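Long-range contacts in Iron(III) ABC transporter, periplasmic iron-compound-binding protein (PDB 3TEF), which binds ferric catecholate siderophores in the periplasm and probably delivers them to an ABC transporter for iron uptake: residues 217-222 with 253-258; 258-263 with 271-276; 159-164 with 176-181; 203-208 with 236-241. All blocks are in the same frame, centred on the assembly; numbering follows the deposited sequence.

In the fold
Contacts 1 and 3 share one sheet in the C-terminal half of the chain: strands 158-165 and 215-220 are neighbours in it, and the contact centres lie about 10 Å apart. Contact 1 runs on into contact 2 through helix 257-262, with Asp-256 N hydrogen-bonded to Asp-276 OD2. Contacts 2 and 3 meet where Trp-260 packs on Ser-180 and Val-181. Contact 4 lies across the sheet from contact 3, touching it through Met-160 and Val-162; its centre is about 16 Å from contact 1, where Tyr-254 OH is hydrogen-bonded to Glu-237 OE2 and Val-218 packs on Phe-236. Arg-221 (contact 1), Tyr-261 (contact 2) and Arg-177 (contact 3) come together with Arg-88, a basic and aromatic cluster consistent with a site for an anionic catecholate siderophore.

Contact 1: 217-222 with 253-258; sequences LVVDRD and AYLDVN
Val-218 lies alongside Tyr-254 on one face of the sheet, both side chains pointing the same way, and its CB meets the ring obliquely at Tyr-254 CD1 (3.8 Å), with CG1 beside it. On the other face Leu-217 CD2 reaches Ala-253 CB at 3.8 Å. Leu-255 follows on that side: CD1 fits between Leu-217 CB and Val-219 CG2. Strands 215-220 and 252-254 are parallel neighbours at one edge of the mixed sheet in the C-terminal half of this periplasmic binding protein. Both backbone polar atoms of Val-218 bond to the neighbouring segment: its N donates to Ala-253 O (2.8 Å, N-H...O 165°), while its O accepts from Leu-255 N (2.9 Å), a more bent bond at 143°. As the two segments diverge, one water takes over the pairing, donating to Val-218 O and Leu-255 O and accepting from Asp-220 N. Past it segment 253-258 turns into helix 257-262, where Asp-256 holds the N-cap and its OD2 accepts from Ala-259 N. Val-257 CG2, set beside the backbone N with CG1 anti to it (chi1 -180°), makes an unusually short carbon-oxygen contact with Asp-220 O. Beyond the strand, Arg-221 NE is hydrogen-bonded to Tyr-261 OH.

Contact 2: 258-263 with 271-276; sequences NAWYIA and EQMVAD
The short helix 258-262 and the helical segment 271-276 cross at -117°, their axes 9.0 Å apart at closest approach. This is a helix-helix packing in the C-terminal part of the fold, built on a CH-pi contact between Met-273 and Trp-260; a wider pi-type turn spans 258-262, and Ala-263 N donates to Asn-258 O. Ala-259 CB sits against Gln-272 CB at 3.6 Å, where the two backbones come nearest. Beside it the Trp-260 indole lies with one face over the Met-273 side chain: Met-273 CG stands above the five-membered ring, 3.7 Å from its centroid, and the bend at chi3 (62°) brings Met-273 CE back against Trp-260 CE3 and CZ3. Met-273 SD makes a secondary, more distant Met-aromatic contact above the six-membered ring. Ser-180 and Val-181 of helix 180-184 also touch the indole. At its edge, the ring and the Asp-276 carboxylate are nearly coplanar, 6° apart, and Trp-260 NE1 donates to the anti lone pair of Asp-276 OD2 at 2.8 Å. The same oxygen accepts from Asp-256 N, so two N-H groups hold it and would probably stabilise its negative charge. The other oxygen, Asp-276 OD1, is met from above the carboxylate plane by Gln-272 NE2 at 3.0 Å.

Contact 3: 159-164 with 176-181; sequences AMLVMS and SRFSSV
Leu-161 pushes its branched tip against the Phe-178 ring, the two side chains crossing at about a right angle. The pair lies between strand 158-165 of the mixed sheet and the type I turn, Ser-176 to Ser-179, that leads into helix 180-184, so a turn and the helix that follows it pack on one face of the sheet. Alternation along the strand turns Ala-159, Leu-161 and Met-163 to that face as a row of three bumps. The middle one fits between Phe-178 and Val-181: Leu-161 CD1 stands over the ring face, 3.6 Å from Phe-178 CD2, while the other methyl, Leu-161 CD2, meets Val-181 CG2 at 4.3 Å. With CG anti to the backbone N (chi1 -171°), Leu-161 extends away from its strand far enough to fill this hollow. Val-181 CG1 lies 4.4 Å from the CB of Ala-159, the smallest bump. At the far end Met-163 CE comes to the ring edge near Phe-178 CZ. Arg-177 CG lies over the opposite face, offset toward the rim, so the ring is held between it and Leu-161, and Phe-172 meets it edge-to-face. The turn carrying Phe-178 also contains an ST turn: Ser-176 OG accepts from Phe-178 N at 2.9 Å.

Contact 4: 203-208 with 236-241; sequences ISFEYI and FENDLV
Phe-205 CB touches Leu-240 CD1 at 3.5 Å, and the same methyl lies across the bent Glu-206 chain, 3.7 Å from Glu-206 CD. The contact joins two helix starts on the outer side of the mixed sheet, where Ile-208 packs on both strands 158-165 and 215-220, and Phe-236 on 215-220 and 252-254. Each helix begins with a side-chain N-cap: Ser-204 OG accepts from Tyr-207 N, and Asn-238 OD1 from Val-241 N. From CG the Phe-205 ring lies with one face under the Asn-238 amide: ND2 stands 3.3 Å above the plane, over the centre, with the amide plane turned 77° from the ring. Asn-238 takes chi1 53°, its CG between the backbone N and the carbonyl carbon, which lets OD1 cap the helix while ND2 faces the ring. On one side of the ring, Phe-205 CD2 and CE2 each lie 3.5 Å from Asn-238 ND2. On the other, Phe-205 CD1 meets Val-241 CG2 at 3.6 Å, obliquely. Phe-205 CE1 then approaches Phe-236 CD1, which lies near the plane of the Phe-205 ring at its edge; the two ring planes are inclined at 58°, with centroids 5.5 Å apart. At the tip, Phe-205 CZ lies near both Asn-238 ND2 and Phe-236 CD1. Glu-237, the centre of an inverse gamma turn, separates Phe-236 from Asn-238; Glu-237 OE2 is hydrogen-bonded to Tyr-254 OH. Coming from the opposite direction, Ile-208 CD1 rests 4.0 Å from Phe-236 CZ.

Contact 1: 217-222 with 253-258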
loop_
_atom_site.group_PDB
_atom_site.type_symbol
_atom_site.label_atom_id
_atom_site.label_comp_id
_atom_site.label_asym_id
_atom_site.label_seq_id
_atom_site.Cartn_x
_atom_site.Cartn_y
_atom_site.Cartn_z
ATOM N N LEU A 217 -15.086 6.194 2.734
ATOM C CA LEU A 217 -13.962 5.914 1.847
ATOM C C LEU A 217 -14.108 4.491 1.321
ATOM O O LEU A 217 -14.157 3.539 2.095
ATOM C CB LEU A 217 -12.646 6.042 2.601
ATOM C CG LEU A 217 -12.516 7.356 3.374
ATOM C CD1 LEU A 217 -11.297 7.374 4.284
ATOM C CD2 LEU A 217 -12.474 8.514 2.395
ATOM N N VAL A 218 -14.176 4.355 0.005
ATOM C CA VAL A 218 -14.505 3.074 -0.595
ATOM C C VAL A 218 -13.336 2.549 -1.408
ATOM O O VAL A 218 -12.767 3.268 -2.230
ATOM C CB VAL A 218 -15.730 3.219 -1.518
ATOM C CG1 VAL A 218 -16.047 1.895 -2.209
ATOM C CG2 VAL A 218 -16.926 3.734 -0.723
ATOM N N VAL A 219 -12.995 1.280 -1.180
ATOM C CA VAL A 219 -11.942 0.593 -1.927
ATOM C C VAL A 219 -12.565 -0.518 -2.775
ATOM O O VAL A 219 -13.100 -1.495 -2.243
ATOM C CB VAL A 219 -10.883 -0.025 -0.957
ATOM C CG1 VAL A 219 -9.791 -0.768 -1.735
ATOM C CG2 VAL A 219 -10.262 1.060 -0.055
ATOM N N ASP A 220 -12.507 -0.353 -4.094
ATOM C CA ASP A 220 -13.098 -1.314 -5.027
ATOM C C ASP A 220 -12.062 -2.364 -5.388
ATOM O O ASP A 220 -11.336 -2.224 -6.366
ATOM C CB ASP A 220 -13.576 -0.589 -6.285
ATOM C CG ASP A 220 -14.284 -1.515 -7.270
ATOM O OD1 ASP A 220 -14.536 -2.691 -6.923
ATOM O OD2 ASP A 220 -14.604 -1.053 -8.386
ATOM N N ARG A 221 -11.980 -3.414 -4.584
ATOM C CA ARG A 221 -10.930 -4.397 -4.781
ATOM C C ARG A 221 -11.017 -5.048 -6.160
ATOM O O ARG A 221 -10.000 -5.404 -6.754
ATOM C CB ARG A 221 -10.976 -5.457 -3.688
ATOM C CG ARG A 221 -9.921 -6.520 -3.844
ATOM C CD ARG A 221 -9.873 -7.398 -2.608
ATOM N NE ARG A 221 -8.866 -8.439 -2.753
ATOM C CZ ARG A 221 -9.084 -9.594 -3.369
ATOM N NH1 ARG A 221 -10.280 -9.850 -3.888
ATOM N NH2 ARG A 221 -8.112 -10.496 -3.465
ATOM N N ASP A 222 -12.231 -5.185 -6.677
ATOM C CA ASP A 222 -12.412 -5.870 -7.949
ATOM C C ASP A 222 -11.732 -5.137 -9.103
ATOM O O ASP A 222 -11.350 -5.761 -10.093
ATOM C CB ASP A 222 -13.895 -6.111 -8.229
ATOM C CG ASP A 222 -14.509 -7.106 -7.264
ATOM O OD1 ASP A 222 -13.760 -7.958 -6.738
ATOM O OD2 ASP A 222 -15.732 -7.034 -7.027
ATOM N N ALA A 253 -15.721 8.984 -1.116
ATOM C CA ALA A 253 -14.507 8.995 -1.921
ATOM C C ALA A 253 -14.159 7.582 -2.373
ATOM O O ALA A 253 -14.122 6.662 -1.555
ATOM C CB ALA A 253 -13.361 9.583 -1.132
ATOM N N TYR A 254 -13.913 7.414 -3.670
ATOM C CA TYR A 254 -13.487 6.116 -4.213
ATOM C C TYR A 254 -11.966 6.070 -4.344
ATOM O O TYR A 254 -11.394 6.570 -5.311
ATOM C CB TYR A 254 -14.205 5.810 -5.538
ATOM C CG TYR A 254 -15.702 5.722 -5.342
ATOM C CD1 TYR A 254 -16.304 4.518 -5.014
ATOM C CD2 TYR A 254 -16.508 6.856 -5.433
ATOM C CE1 TYR A 254 -17.660 4.432 -4.798
ATOM C CE2 TYR A 254 -17.872 6.780 -5.225
ATOM C CZ TYR A 254 -18.442 5.563 -4.907
ATOM O OH TYR A 254 -19.794 5.459 -4.685
ATOM N N LEU A 255 -11.325 5.479 -3.340
ATOM C CA LEU A 255 -9.873 5.507 -3.215
ATOM C C LEU A 255 -9.187 4.741 -4.344
ATOM O O LEU A 255 -9.695 3.721 -4.805
ATOM C CB LEU A 255 -9.448 4.919 -1.870
ATOM C CG LEU A 255 -9.980 5.566 -0.583
ATOM C CD1 LEU A 255 -9.408 4.849 0.616
ATOM C CD2 LEU A 255 -9.632 7.041 -0.517
ATOM N N ASP A 256 -8.027 5.223 -4.766
ATOM C CA ASP A 256 -7.281 4.546 -5.823
ATOM C C ASP A 256 -6.862 3.171 -5.315
ATOM O O ASP A 256 -6.116 3.050 -4.348
ATOM C CB ASP A 256 -6.050 5.356 -6.219
ATOM C CG ASP A 256 -5.315 4.747 -7.398
ATOM O OD1 ASP A 256 -5.676 5.053 -8.555
ATOM O OD2 ASP A 256 -4.386 3.954 -7.176
ATOM N N VAL A 257 -7.354 2.124 -5.955
ATOM C CA VAL A 257 -7.132 0.785 -5.417
ATOM C C VAL A 257 -5.663 0.373 -5.444
ATOM O O VAL A 257 -5.164 -0.201 -4.482
ATOM C CB VAL A 257 -7.981 -0.269 -6.139
ATOM C CG1 VAL A 257 -7.721 -1.647 -5.529
ATOM C CG2 VAL A 257 -9.443 0.098 -6.030
ATOM N N ASN A 258 -4.961 0.671 -6.532
ATOM C CA ASN A 258 -3.538 0.379 -6.571
ATOM C C ASN A 258 -2.791 1.050 -5.418
ATOM O O ASN A 258 -2.003 0.419 -4.717
ATOM C CB ASN A 258 -2.911 0.829 -7.892
ATOM C CG ASN A 258 -1.403 0.692 -7.878
ATOM O OD1 ASN A 258 -0.877 -0.420 -7.959
ATOM N ND2 ASN A 258 -0.697 1.818 -7.729
HETATM O O HOH W 1 -11.978 2.450 -4.882
#

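Contact 2: 258-263 with 271-276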
loop_
_atom_site.group_PDB
_atom_site.type_symbol
_atom_site.label_atom_id
_atom_site.label_comp_id
_atom_site.label_asym_id
_atom_site.label_seq_id
_atom_site.Cartn_x
_atom_site.Cartn_y
_atom_site.Cartn_z
ATOM N N ASN A 258 -4.961 0.671 -6.532
ATOM C CA ASN A 258 -3.538 0.379 -6.571
ATOM C C ASN A 258 -2.791 1.050 -5.418
ATOM O O ASN A 258 -2.003 0.419 -4.717
ATOM C CB ASN A 258 -2.911 0.829 -7.892
ATOM C CG ASN A 258 -1.403 0.692 -7.878
ATOM O OD1 ASN A 258 -0.877 -0.420 -7.959
ATOM N ND2 ASN A 258 -0.697 1.818 -7.729
ATOM N N ALA A 259 -3.041 2.339 -5.230
ATOM C CA ALA A 259 -2.260 3.103 -4.274
ATOM C C ALA A 259 -2.483 2.627 -2.839
ATOM O O ALA A 259 -1.533 2.554 -2.067
ATOM C CB ALA A 259 -2.566 4.583 -4.377
ATOM N N TRP A 260 -3.737 2.335 -2.489
ATOM C CA TRP A 260 -4.091 2.029 -1.093
ATOM C C TRP A 260 -3.989 0.555 -0.719
ATOM O O TRP A 260 -3.751 0.220 0.444
ATOM C CB TRP A 260 -5.515 2.511 -0.780
ATOM C CG TRP A 260 -5.674 4.010 -0.758
ATOM C CD1 TRP A 260 -5.814 4.833 -1.842
ATOM C CD2 TRP A 260 -5.747 4.860 0.398
ATOM N NE1 TRP A 260 -5.943 6.135 -1.434
ATOM C CE2 TRP A 260 -5.908 6.179 -0.062
ATOM C CE3 TRP A 260 -5.664 4.631 1.779
ATOM C CZ2 TRP A 260 -6.004 7.271 0.804
ATOM C CZ3 TRP A 260 -5.770 5.708 2.635
ATOM C CH2 TRP A 260 -5.934 7.012 2.147
ATOM N N TYR A 261 -4.168 -0.319 -1.703
ATOM C CA TYR A 261 -4.337 -1.736 -1.421
ATOM C C TYR A 261 -3.205 -2.597 -2.002
ATOM O O TYR A 261 -2.719 -3.521 -1.359
ATOM C CB TYR A 261 -5.705 -2.188 -1.946
ATOM C CG TYR A 261 -6.011 -3.646 -1.685
ATOM C CD1 TYR A 261 -6.282 -4.098 -0.400
ATOM C CD2 TYR A 261 -6.033 -4.561 -2.726
ATOM C CE1 TYR A 261 -6.563 -5.445 -0.159
ATOM C CE2 TYR A 261 -6.317 -5.908 -2.499
ATOM C CZ TYR A 261 -6.579 -6.335 -1.217
ATOM O OH TYR A 261 -6.859 -7.665 -0.999
ATOM N N ILE A 262 -2.785 -2.277 -3.222
ATOM C CA ILE A 262 -1.784 -3.077 -3.926
ATOM C C ILE A 262 -0.347 -2.619 -3.678
ATOM O O ILE A 262 0.501 -3.406 -3.246
ATOM C CB ILE A 262 -2.036 -3.089 -5.459
ATOM C CG1 ILE A 262 -3.414 -3.695 -5.785
ATOM C CG2 ILE A 262 -0.907 -3.830 -6.186
ATOM C CD1 ILE A 262 -3.548 -5.159 -5.451
ATOM N N ALA A 263 -0.075 -1.348 -3.946
ATOM C CA ALA A 263 1.291 -0.842 -4.009
ATOM C C ALA A 263 1.689 -0.286 -2.658
ATOM O O ALA A 263 2.048 0.887 -2.513
ATOM C CB ALA A 263 1.405 0.245 -5.093
ATOM N N GLU A 271 1.912 9.258 -2.717
ATOM C CA GLU A 271 1.504 10.531 -3.308
ATOM C C GLU A 271 0.055 10.518 -3.770
ATOM O O GLU A 271 -0.673 11.507 -3.596
ATOM C CB GLU A 271 2.462 10.926 -4.422
ATOM C CG GLU A 271 3.807 11.295 -3.833
ATOM C CD GLU A 271 4.860 11.557 -4.871
ATOM O OE1 GLU A 271 4.738 11.038 -5.999
ATOM O OE2 GLU A 271 5.816 12.288 -4.552
ATOM N N GLN A 272 -0.380 9.384 -4.316
ATOM C CA GLN A 272 -1.779 9.213 -4.686
ATOM C C GLN A 272 -2.721 9.170 -3.480
ATOM O O GLN A 272 -3.826 9.716 -3.536
ATOM C CB GLN A 272 -1.972 7.969 -5.558
ATOM C CG GLN A 272 -3.386 7.795 -6.093
ATOM C CD GLN A 272 -3.763 8.870 -7.093
ATOM O OE1 GLN A 272 -3.066 9.067 -8.086
ATOM N NE2 GLN A 272 -4.849 9.588 -6.820
ATOM N N MET A 273 -2.305 8.499 -2.402
ATOM C CA MET A 273 -3.105 8.506 -1.180
ATOM C C MET A 273 -3.343 9.938 -0.716
ATOM O O MET A 273 -4.453 10.296 -0.335
ATOM C CB MET A 273 -2.413 7.713 -0.067
ATOM C CG MET A 273 -2.268 6.217 -0.383
ATOM S SD MET A 273 -1.155 5.384 0.754
ATOM C CE MET A 273 -2.029 5.642 2.304
ATOM N N VAL A 274 -2.280 10.733 -0.708
ATOM C CA VAL A 274 -2.391 12.146 -0.345
ATOM C C VAL A 274 -3.382 12.879 -1.260
ATOM O O VAL A 274 -4.278 13.596 -0.789
ATOM C CB VAL A 274 -1.021 12.844 -0.387
ATOM C CG1 VAL A 274 -1.193 14.363 -0.415
ATOM C CG2 VAL A 274 -0.177 12.422 0.804
ATOM N N ALA A 275 -3.236 12.683 -2.563
ATOM C CA ALA A 275 -4.149 13.304 -3.524
ATOM C C ALA A 275 -5.594 12.892 -3.254
ATOM O O ALA A 275 -6.500 13.724 -3.318
ATOM C CB ALA A 275 -3.759 12.968 -4.953
ATOM N N ASP A 276 -5.814 11.612 -2.960
ATOM C CA ASP A 276 -7.166 11.129 -2.693
ATOM C C ASP A 276 -7.757 11.805 -1.461
ATOM O O ASP A 276 -8.929 12.187 -1.459
ATOM C CB ASP A 276 -7.214 9.605 -2.507
ATOM C CG ASP A 276 -7.031 8.834 -3.802
ATOM O OD1 ASP A 276 -7.168 9.423 -4.902
ATOM O OD2 ASP A 276 -6.766 7.610 -3.716
#

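Contact 3: 159-164 with 176-181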
loop_
_atom_site.group_PDB
_atom_site.type_symbol
_atom_site.label_atom_id
_atom_site.label_comp_id
_atom_site.label_asym_id
_atom_site.label_seq_id
_atom_site.Cartn_x
_atom_site.Cartn_y
_atom_site.Cartn_z
ATOM N N ALA A 159 -14.697 8.832 9.723
ATOM C CA ALA A 159 -14.735 8.208 8.411
ATOM C C ALA A 159 -14.906 6.715 8.582
ATOM O O ALA A 159 -14.402 6.123 9.543
ATOM C CB ALA A 159 -13.472 8.501 7.628
ATOM N N MET A 160 -15.624 6.118 7.642
ATOM C CA MET A 160 -15.762 4.680 7.592
ATOM C C MET A 160 -15.038 4.228 6.340
ATOM O O MET A 160 -15.238 4.799 5.265
ATOM C CB MET A 160 -17.236 4.291 7.514
ATOM C CG MET A 160 -17.475 2.795 7.458
ATOM S SD MET A 160 -19.222 2.374 7.338
ATOM C CE MET A 160 -19.798 2.886 8.958
ATOM N N LEU A 161 -14.173 3.235 6.487
ATOM C CA LEU A 161 -13.439 2.690 5.354
ATOM C C LEU A 161 -14.124 1.387 4.978
ATOM O O LEU A 161 -14.237 0.497 5.805
ATOM C CB LEU A 161 -11.978 2.433 5.743
ATOM C CG LEU A 161 -10.933 2.042 4.684
ATOM C CD1 LEU A 161 -11.230 0.674 4.037
ATOM C CD2 LEU A 161 -10.765 3.110 3.619
ATOM N N VAL A 162 -14.601 1.301 3.741
ATOM C CA VAL A 162 -15.306 0.111 3.276
ATOM C C VAL A 162 -14.606 -0.444 2.058
ATOM O O VAL A 162 -14.319 0.290 1.116
ATOM C CB VAL A 162 -16.772 0.418 2.917
ATOM C CG1 VAL A 162 -17.478 -0.845 2.412
ATOM C CG2 VAL A 162 -17.504 0.973 4.125
ATOM N N MET A 163 -14.342 -1.746 2.071
ATOM C CA MET A 163 -13.819 -2.408 0.885
ATOM C C MET A 163 -14.926 -3.252 0.284
ATOM O O MET A 163 -15.720 -3.831 1.010
ATOM C CB MET A 163 -12.626 -3.293 1.241
ATOM C CG MET A 163 -12.068 -4.030 0.040
ATOM S SD MET A 163 -10.479 -4.761 0.411
ATOM C CE MET A 163 -9.435 -3.793 -0.647
ATOM N N SER A 164 -14.990 -3.294 -1.040
ATOM C CA SER A 164 -15.963 -4.125 -1.746
ATOM C C SER A 164 -15.228 -5.133 -2.617
ATOM O O SER A 164 -14.330 -4.774 -3.377
ATOM C CB SER A 164 -16.899 -3.265 -2.593
ATOM O OG SER A 164 -17.746 -4.057 -3.416
ATOM N N SER A 176 -5.376 -1.324 11.242
ATOM C CA SER A 176 -5.493 -2.186 10.086
ATOM C C SER A 176 -4.517 -1.724 9.012
ATOM O O SER A 176 -3.775 -0.749 9.192
ATOM C CB SER A 176 -6.910 -2.101 9.520
ATOM O OG SER A 176 -7.082 -0.872 8.825
ATOM N N ARG A 177 -4.540 -2.420 7.883
ATOM C CA ARG A 177 -3.716 -2.034 6.754
ATOM C C ARG A 177 -4.062 -0.619 6.291
ATOM O O ARG A 177 -3.275 0.003 5.589
ATOM C CB ARG A 177 -3.909 -3.019 5.604
ATOM C CG ARG A 177 -5.347 -3.102 5.098
ATOM C CD ARG A 177 -5.525 -4.328 4.205
ATOM N NE ARG A 177 -4.674 -4.257 3.019
ATOM C CZ ARG A 177 -4.237 -5.315 2.345
ATOM N NH1 ARG A 177 -4.555 -6.549 2.742
ATOM N NH2 ARG A 177 -3.476 -5.147 1.271
ATOM N N PHE A 178 -5.239 -0.123 6.668
ATOM C CA PHE A 178 -5.633 1.244 6.291
ATOM C C PHE A 178 -5.476 2.219 7.458
ATOM O O PHE A 178 -6.203 3.204 7.559
ATOM C CB PHE A 178 -7.060 1.282 5.730
ATOM C CG PHE A 178 -7.255 0.401 4.537
ATOM C CD1 PHE A 178 -6.665 0.718 3.323
ATOM C CD2 PHE A 178 -8.006 -0.765 4.626
ATOM C CE1 PHE A 178 -6.831 -0.113 2.217
ATOM C CE2 PHE A 178 -8.188 -1.589 3.522
ATOM C CZ PHE A 178 -7.602 -1.261 2.316
ATOM N N SER A 179 -4.511 1.937 8.328
ATOM C CA SER A 179 -4.236 2.799 9.479
ATOM C C SER A 179 -4.028 4.271 9.087
ATOM O O SER A 179 -4.363 5.173 9.853
ATOM C CB SER A 179 -3.023 2.283 10.259
ATOM O OG SER A 179 -1.815 2.424 9.530
ATOM N N SER A 180 -3.495 4.502 7.888
ATOM C CA SER A 180 -3.219 5.859 7.404
ATOM C C SER A 180 -4.408 6.802 7.575
ATOM O O SER A 180 -4.243 7.966 7.965
ATOM C CB SER A 180 -2.837 5.806 5.929
ATOM O OG SER A 180 -3.864 5.147 5.216
ATOM N N VAL A 181 -5.601 6.299 7.276
ATOM C CA VAL A 181 -6.821 7.093 7.339
ATOM C C VAL A 181 -6.990 7.758 8.706
ATOM O O VAL A 181 -7.383 8.924 8.793
ATOM C CB VAL A 181 -8.066 6.234 7.045
ATOM C CG1 VAL A 181 -9.338 7.047 7.245
ATOM C CG2 VAL A 181 -8.016 5.688 5.604
#

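Contact 4: 203-208 with 236-241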
loop_
_atom_site.group_PDB
_atom_site.type_symbol
_atom_site.label_atom_id
_atom_site.label_comp_id
_atom_site.label_asym_id
_atom_site.label_seq_id
_atom_site.Cartn_x
_atom_site.Cartn_y
_atom_site.Cartn_z
ATOM N N ILE A 203 -19.475 -6.444 6.791
ATOM C CA ILE A 203 -20.595 -5.547 7.030
ATOM C C ILE A 203 -21.636 -5.675 5.916
ATOM O O ILE A 203 -21.705 -6.700 5.238
ATOM C CB ILE A 203 -20.121 -4.084 7.189
ATOM C CG1 ILE A 203 -19.345 -3.623 5.957
ATOM C CG2 ILE A 203 -19.236 -3.961 8.429
ATOM C CD1 ILE A 203 -19.113 -2.104 5.916
ATOM N N SER A 204 -22.443 -4.634 5.736
ATOM C CA SER A 204 -23.534 -4.656 4.772
ATOM C C SER A 204 -23.928 -3.221 4.485
ATOM O O SER A 204 -23.439 -2.300 5.134
ATOM C CB SER A 204 -24.730 -5.392 5.366
ATOM O OG SER A 204 -25.166 -4.739 6.551
ATOM N N PHE A 205 -24.808 -3.020 3.514
ATOM C CA PHE A 205 -25.293 -1.672 3.252
ATOM C C PHE A 205 -26.140 -1.166 4.418
ATOM O O PHE A 205 -26.163 0.028 4.716
ATOM C CB PHE A 205 -26.068 -1.610 1.938
ATOM C CG PHE A 205 -25.199 -1.731 0.721
ATOM C CD1 PHE A 205 -24.276 -0.744 0.411
ATOM C CD2 PHE A 205 -25.307 -2.829 -0.120
ATOM C CE1 PHE A 205 -23.471 -0.855 -0.718
ATOM C CE2 PHE A 205 -24.507 -2.942 -1.243
ATOM C CZ PHE A 205 -23.589 -1.953 -1.542
ATOM N N GLU A 206 -26.830 -2.079 5.085
ATOM C CA GLU A 206 -27.628 -1.718 6.244
ATOM C C GLU A 206 -26.734 -1.148 7.352
ATOM O O GLU A 206 -27.104 -0.188 8.028
ATOM C CB GLU A 206 -28.422 -2.929 6.746
ATOM C CG GLU A 206 -29.615 -3.325 5.849
ATOM C CD GLU A 206 -29.219 -4.073 4.571
ATOM O OE1 GLU A 206 -28.009 -4.230 4.291
ATOM O OE2 GLU A 206 -30.136 -4.509 3.839
ATOM N N TYR A 207 -25.558 -1.745 7.526
ATOM C CA TYR A 207 -24.578 -1.282 8.506
ATOM C C TYR A 207 -24.068 0.123 8.160
ATOM O O TYR A 207 -23.909 0.968 9.046
ATOM C CB TYR A 207 -23.430 -2.290 8.569
ATOM C CG TYR A 207 -22.198 -1.890 9.350
ATOM C CD1 TYR A 207 -21.925 -2.461 10.592
ATOM C CD2 TYR A 207 -21.280 -0.981 8.829
ATOM C CE1 TYR A 207 -20.785 -2.126 11.303
ATOM C CE2 TYR A 207 -20.135 -0.634 9.535
ATOM C CZ TYR A 207 -19.895 -1.209 10.770
ATOM O OH TYR A 207 -18.757 -0.878 11.473
ATOM N N ILE A 208 -23.813 0.371 6.877
ATOM C CA ILE A 208 -23.353 1.688 6.432
ATOM C C ILE A 208 -24.424 2.742 6.700
ATOM O O ILE A 208 -24.142 3.808 7.254
ATOM C CB ILE A 208 -22.970 1.693 4.934
ATOM C CG1 ILE A 208 -21.761 0.784 4.684
ATOM C CG2 ILE A 208 -22.658 3.112 4.462
ATOM C CD1 ILE A 208 -21.464 0.542 3.214
ATOM N N PHE A 236 -22.681 0.775 -6.144
ATOM C CA PHE A 236 -22.474 1.022 -4.719
ATOM C C PHE A 236 -23.451 2.057 -4.183
ATOM O O PHE A 236 -23.938 1.950 -3.060
ATOM C CB PHE A 236 -21.041 1.491 -4.459
ATOM C CG PHE A 236 -20.706 1.640 -2.998
ATOM C CD1 PHE A 236 -20.457 0.528 -2.214
ATOM C CD2 PHE A 236 -20.635 2.892 -2.414
ATOM C CE1 PHE A 236 -20.148 0.663 -0.871
ATOM C CE2 PHE A 236 -20.331 3.036 -1.074
ATOM C CZ PHE A 236 -20.084 1.920 -0.300
ATOM N N GLU A 237 -23.742 3.064 -4.997
ATOM C CA GLU A 237 -24.600 4.145 -4.551
ATOM C C GLU A 237 -26.065 3.788 -4.755
ATOM O O GLU A 237 -26.733 4.320 -5.643
ATOM C CB GLU A 237 -24.227 5.448 -5.254
ATOM C CG GLU A 237 -22.742 5.751 -5.165
ATOM C CD GLU A 237 -22.419 7.206 -5.410
ATOM O OE1 GLU A 237 -23.144 7.854 -6.196
ATOM O OE2 GLU A 237 -21.444 7.706 -4.807
ATOM N N ASN A 238 -26.547 2.863 -3.930
ATOM C CA ASN A 238 -27.945 2.463 -3.946
ATOM C C ASN A 238 -28.746 3.302 -2.962
ATOM O O ASN A 238 -28.239 4.284 -2.428
ATOM C CB ASN A 238 -28.077 0.979 -3.622
ATOM C CG ASN A 238 -27.381 0.600 -2.329
ATOM O OD1 ASN A 238 -27.309 1.395 -1.390
ATOM N ND2 ASN A 238 -26.858 -0.623 -2.277
ATOM N N ASP A 239 -29.991 2.908 -2.716
ATOM C CA ASP A 239 -30.873 3.664 -1.828
ATOM C C ASP A 239 -30.339 3.804 -0.402
ATOM O O ASP A 239 -30.471 4.867 0.210
ATOM C CB ASP A 239 -32.277 3.046 -1.799
ATOM C CG ASP A 239 -32.927 3.006 -3.174
ATOM O OD1 ASP A 239 -33.380 4.071 -3.649
ATOM O OD2 ASP A 239 -32.987 1.911 -3.777
ATOM N N LEU A 240 -29.746 2.739 0.130
ATOM C CA LEU A 240 -29.268 2.752 1.510
ATOM C C LEU A 240 -28.098 3.709 1.686
ATOM O O LEU A 240 -27.969 4.375 2.717
ATOM C CB LEU A 240 -28.863 1.349 1.958
ATOM C CG LEU A 240 -30.001 0.337 2.054
ATOM C CD1 LEU A 240 -29.470 -1.024 2.476
ATOM C CD2 LEU A 240 -31.056 0.828 3.030
ATOM N N VAL A 241 -27.242 3.766 0.674
ATOM C CA VAL A 241 -26.071 4.629 0.705
ATOM C C VAL A 241 -26.461 6.095 0.497
ATOM O O VAL A 241 -25.888 6.989 1.118
ATOM C CB VAL A 241 -25.040 4.181 -0.359
ATOM C CG1 VAL A 241 -23.926 5.200 -0.505
ATOM C CG2 VAL A 241 -24.479 2.810 0.010
#